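PDB 3CRY: gamma-glutamylcyclotransferase from Homo sapiens, which catalyses the formation of 5-oxoproline from gamma-glutamyl dipeptides, may contribute to glutathione homeostasis, and can also induce cytochrome c release from mitochondria. Local coordinates for residues G67-F72 with P137-I142. The protein carries 1 engineered substitution. Sequence-based numbering, arbitrary orientation. Where two conformers were deposited one is given.
Sequences GIATIF and PQYKKI. With ACT (acetate ion), chain C.
Y139 and the strand residues I68 and A69 illustrate how one tyrosine can join a helix to a sheet and still offer its hydroxyl to a ligand. With CG anti to the backbone N (chi1 -171°), the Y139 ring reaches from the first turn of helix 137-149 to the start of strand 68-74. There A69 N donates a fairly straight hydrogen bond to Y139 OH (2.9 Å, 159° at the hydrogen). The same hydroxyl donates a hydrogen bond to an acetate ion, Y139 OH to acetate O 2.5 Å, a distance so short that its exact value is doubtful. One hydroxyl thus serves as acceptor and donor at once, which probably limits its rotation.

I68 approaches the ring over one face. Its CG2 lies 4.2 Å from the centroid of the Y139 ring, 18° off the normal, in a CH-pi contact displaced toward the rim. CG1 sits between the backbone N and the carbonyl carbon, carrying the longer branch away while CG2 meets the aromatic face. The methyl of A69 packs beside the hydroxyl, A69 CB to Y139 OH 3.4 Å. W64 and F53 also touch Y139.

S24 OG also bonds the acetate, and both S24 and Y139 probably contribute to the substrate site. The acetate, probably from the crystallisation liquor, is consistent with a position in that pocket: a tyrosine held between strand and ligand at the probable substrate site of gamma-glutamylcyclotransferase.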
ATOM      1  N   GLY A  67     -10.789  11.977 -12.037  1.00  7.62           N
ATOM      2  CA  GLY A  67      -9.881  10.991 -11.402  1.00  6.80           C
ATOM      3  C   GLY A  67      -8.943  11.707 -10.449  1.00  7.08           C
ATOM      4  O   GLY A  67      -8.482  12.827 -10.724  1.00  7.07           O
ATOM      5  N   ILE A  68      -8.661  11.081  -9.311  1.00  6.95           N
ATOM      6  CA  ILE A  68      -7.687  11.682  -8.373  1.00  7.55           C
ATOM      7  C   ILE A  68      -6.392  10.850  -8.361  1.00  6.65           C
ATOM      8  O   ILE A  68      -6.340   9.730  -8.932  1.00  7.25           O
ATOM      9  CB  ILE A  68      -8.275  11.937  -6.967  1.00  7.26           C
ATOM     10  CG1 ILE A  68      -8.779  10.641  -6.329  1.00  8.57           C
ATOM     11  CG2 ILE A  68      -9.418  13.011  -7.039  1.00  9.31           C
ATOM     12  CD1 ILE A  68      -9.320  10.842  -4.886  1.00 10.88           C
ATOM     13  N   ALA A  69      -5.333  11.420  -7.787  1.00  6.47           N
ATOM     14  CA  ALA A  69      -3.999  10.880  -8.012  1.00  5.85           C
ATOM     15  C   ALA A  69      -3.747   9.592  -7.243  1.00  5.87           C
ATOM     16  O   ALA A  69      -4.152   9.463  -6.090  1.00  6.18           O
ATOM     17  CB  ALA A  69      -2.923  11.917  -7.636  1.00  6.17           C
ATOM     18  N   THR A  70      -3.030   8.684  -7.887  1.00  5.98           N
ATOM     19  CA  THR A  70      -2.517   7.468  -7.221  1.00  5.63           C
ATOM     20  C   THR A  70      -1.164   7.085  -7.821  1.00  5.94           C
ATOM     21  O   THR A  70      -0.727   7.674  -8.819  1.00  5.81           O
ATOM     22  CB  THR A  70      -3.543   6.305  -7.287  1.00  6.59           C
ATOM     23  OG1 THR A  70      -3.084   5.198  -6.477  1.00  6.64           O
ATOM     24  CG2 THR A  70      -3.730   5.815  -8.757  1.00  5.79           C
ATOM     25  N   ILE A  71      -0.482   6.134  -7.196  1.00  5.51           N
ATOM     26  CA  ILE A  71       0.822   5.650  -7.705  1.00  6.04           C
ATOM     27  C   ILE A  71       0.826   4.135  -7.626  1.00  6.82           C
ATOM     28  O   ILE A  71       0.105   3.534  -6.800  1.00  7.23           O
ATOM     29  CB  ILE A  71       2.034   6.233  -6.929  1.00  6.10           C
ATOM     30  CG1 ILE A  71       1.926   5.936  -5.414  1.00  7.93           C
ATOM     31  CG2 ILE A  71       2.165   7.766  -7.197  1.00  6.29           C
ATOM     32  CD1 ILE A  71       3.130   6.399  -4.553  1.00  6.55           C
ATOM     33  N   PHE A  72       1.595   3.513  -8.513  1.00  6.28           N
ATOM     34  CA  PHE A  72       1.735   2.055  -8.463  1.00  8.10           C
ATOM     35  C   PHE A  72       3.143   1.637  -8.874  1.00  8.30           C
ATOM     36  O   PHE A  72       3.848   2.398  -9.545  1.00  8.29           O
ATOM     37  CB  PHE A  72       0.631   1.351  -9.268  1.00  8.65           C
ATOM     38  CG  PHE A  72       0.669   1.612 -10.764  1.00  9.65           C
ATOM     39  CD1 PHE A  72       1.578   0.935 -11.589  1.00 11.92           C
ATOM     40  CD2 PHE A  72      -0.243   2.496 -11.352  1.00 12.29           C
ATOM     41  CE1 PHE A  72       1.588   1.159 -12.977  1.00 13.49           C
ATOM     42  CE2 PHE A  72      -0.244   2.723 -12.736  1.00 13.56           C
ATOM     43  CZ  PHE A  72       0.665   2.061 -13.547  1.00 12.46           C
ATOM     44  N   PRO A 137      -9.822  19.569 -14.992  1.00  7.17           N
ATOM     45  CA  PRO A 137      -8.900  20.695 -15.152  1.00  6.68           C
ATOM     46  C   PRO A 137      -8.510  21.368 -13.832  1.00  6.98           C
ATOM     47  O   PRO A 137      -7.337  21.727 -13.646  1.00  7.49           O
ATOM     48  CB  PRO A 137      -9.668  21.656 -16.088  1.00  7.92           C
ATOM     49  CG  PRO A 137     -10.538  20.704 -16.926  1.00  6.41           C
ATOM     50  CD  PRO A 137     -10.984  19.648 -15.905  1.00  7.43           C
ATOM     51  N   GLN A 138      -9.464  21.522 -12.921  1.00  7.19           N
ATOM     52  CA  GLN A 138      -9.197  22.156 -11.629  1.00  7.09           C
ATOM     53  C   GLN A 138      -8.166  21.379 -10.798  1.00  7.18           C
ATOM     54  O   GLN A 138      -7.209  21.963 -10.249  1.00  6.93           O
ATOM     55  CB  GLN A 138     -10.509  22.377 -10.877  1.00  8.46           C
ATOM     56  CG  GLN A 138     -11.512  23.292 -11.662  1.00 11.13           C
ATOM     57  CD  GLN A 138     -12.436  22.503 -12.615  1.00 13.58           C
ATOM     58  OE1 GLN A 138     -12.156  21.365 -12.956  1.00 16.30           O
ATOM     59  NE2 GLN A 138     -13.568  23.115 -13.009  1.00 18.58           N
ATOM     60  N   TYR A 139      -8.325  20.064 -10.757  1.00  6.16           N
ATOM     61  CA  TYR A 139      -7.377  19.227 -10.013  1.00  6.40           C
ATOM     62  C   TYR A 139      -5.992  19.262 -10.653  1.00  5.82           C
ATOM     63  O   TYR A 139      -4.982  19.438  -9.955  1.00  6.21           O
ATOM     64  CB  TYR A 139      -7.922  17.807  -9.942  1.00  6.64           C
ATOM     65  CG  TYR A 139      -7.185  16.847  -9.045  1.00  6.05           C
ATOM     66  CD1 TYR A 139      -7.148  17.036  -7.658  1.00  7.97           C
ATOM     67  CD2 TYR A 139      -6.597  15.693  -9.589  1.00  6.75           C
ATOM     68  CE1 TYR A 139      -6.513  16.110  -6.826  1.00  7.43           C
ATOM     69  CE2 TYR A 139      -5.949  14.767  -8.776  1.00  6.96           C
ATOM     70  CZ  TYR A 139      -5.922  14.986  -7.381  1.00  7.42           C
ATOM     71  OH  TYR A 139      -5.291  14.074  -6.548  1.00  8.18           O
ATOM     72  N   LYS A 140      -5.927  19.138 -11.977  1.00  6.11           N
ATOM     73  CA  LYS A 140      -4.651  19.291 -12.685  1.00  6.08           C
ATOM     74  C   LYS A 140      -3.990  20.640 -12.364  1.00  6.74           C
ATOM     75  O   LYS A 140      -2.781  20.701 -12.108  1.00  7.27           O
ATOM     76  CB  LYS A 140      -4.860  19.100 -14.203  1.00  6.28           C
ATOM     77  CG  LYS A 140      -3.587  19.326 -14.973  1.00  7.19           C
ATOM     78  CD  LYS A 140      -3.749  19.213 -16.479  1.00  6.25           C
ATOM     79  CE  LYS A 140      -2.431  19.631 -17.143  1.00  6.85           C
ATOM     80  NZ  LYS A 140      -2.507  19.589 -18.639  1.00  6.54           N
ATOM     81  N   LYS A 141      -4.769  21.722 -12.414  1.00  6.38           N
ATOM     82  CA  LYS A 141      -4.237  23.051 -12.161  0.50  7.44           C
ATOM     83  C   LYS A 141      -3.587  23.132 -10.784  1.00  7.17           C
ATOM     84  O   LYS A 141      -2.468  23.629 -10.649  1.00  7.13           O
ATOM     85  CB  LYS A 141      -5.325  24.109 -12.327  0.50  7.63           C
ATOM     86  CG  LYS A 141      -5.587  24.476 -13.785  0.50  8.14           C
ATOM     87  CD  LYS A 141      -6.719  25.496 -13.921  0.50 10.05           C
ATOM     88  CE  LYS A 141      -6.832  26.023 -15.343  0.50 13.03           C
ATOM     89  NZ  LYS A 141      -7.620  25.114 -16.193  0.50 13.53           N
ATOM     90  N   ILE A 142      -4.287  22.629  -9.770  1.00  7.13           N
ATOM     91  CA  ILE A 142      -3.744  22.638  -8.391  1.00  7.66           C
ATOM     92  C   ILE A 142      -2.418  21.857  -8.302  1.00  7.05           C
ATOM     93  O   ILE A 142      -1.439  22.334  -7.723  1.00  6.51           O
ATOM     94  CB  ILE A 142      -4.789  22.123  -7.383  1.00  8.67           C
ATOM     95  CG1 ILE A 142      -5.988  23.079  -7.311  1.00 10.39           C
ATOM     96  CG2 ILE A 142      -4.172  21.886  -5.992  1.00  8.64           C
ATOM     97  CD1 ILE A 142      -5.720  24.425  -6.686  1.00 12.59           C
TER
HETATM   98  C   ACT C 189      -4.979  13.968  -3.166  1.00 25.11           C
HETATM   99  O   ACT C 189      -4.752  14.666  -4.187  1.00 23.42           O
HETATM  100  OXT ACT C 189      -4.185  14.134  -2.197  1.00 25.85           O
HETATM  101  CH3 ACT C 189      -6.122  12.983  -3.081  1.00 24.41           C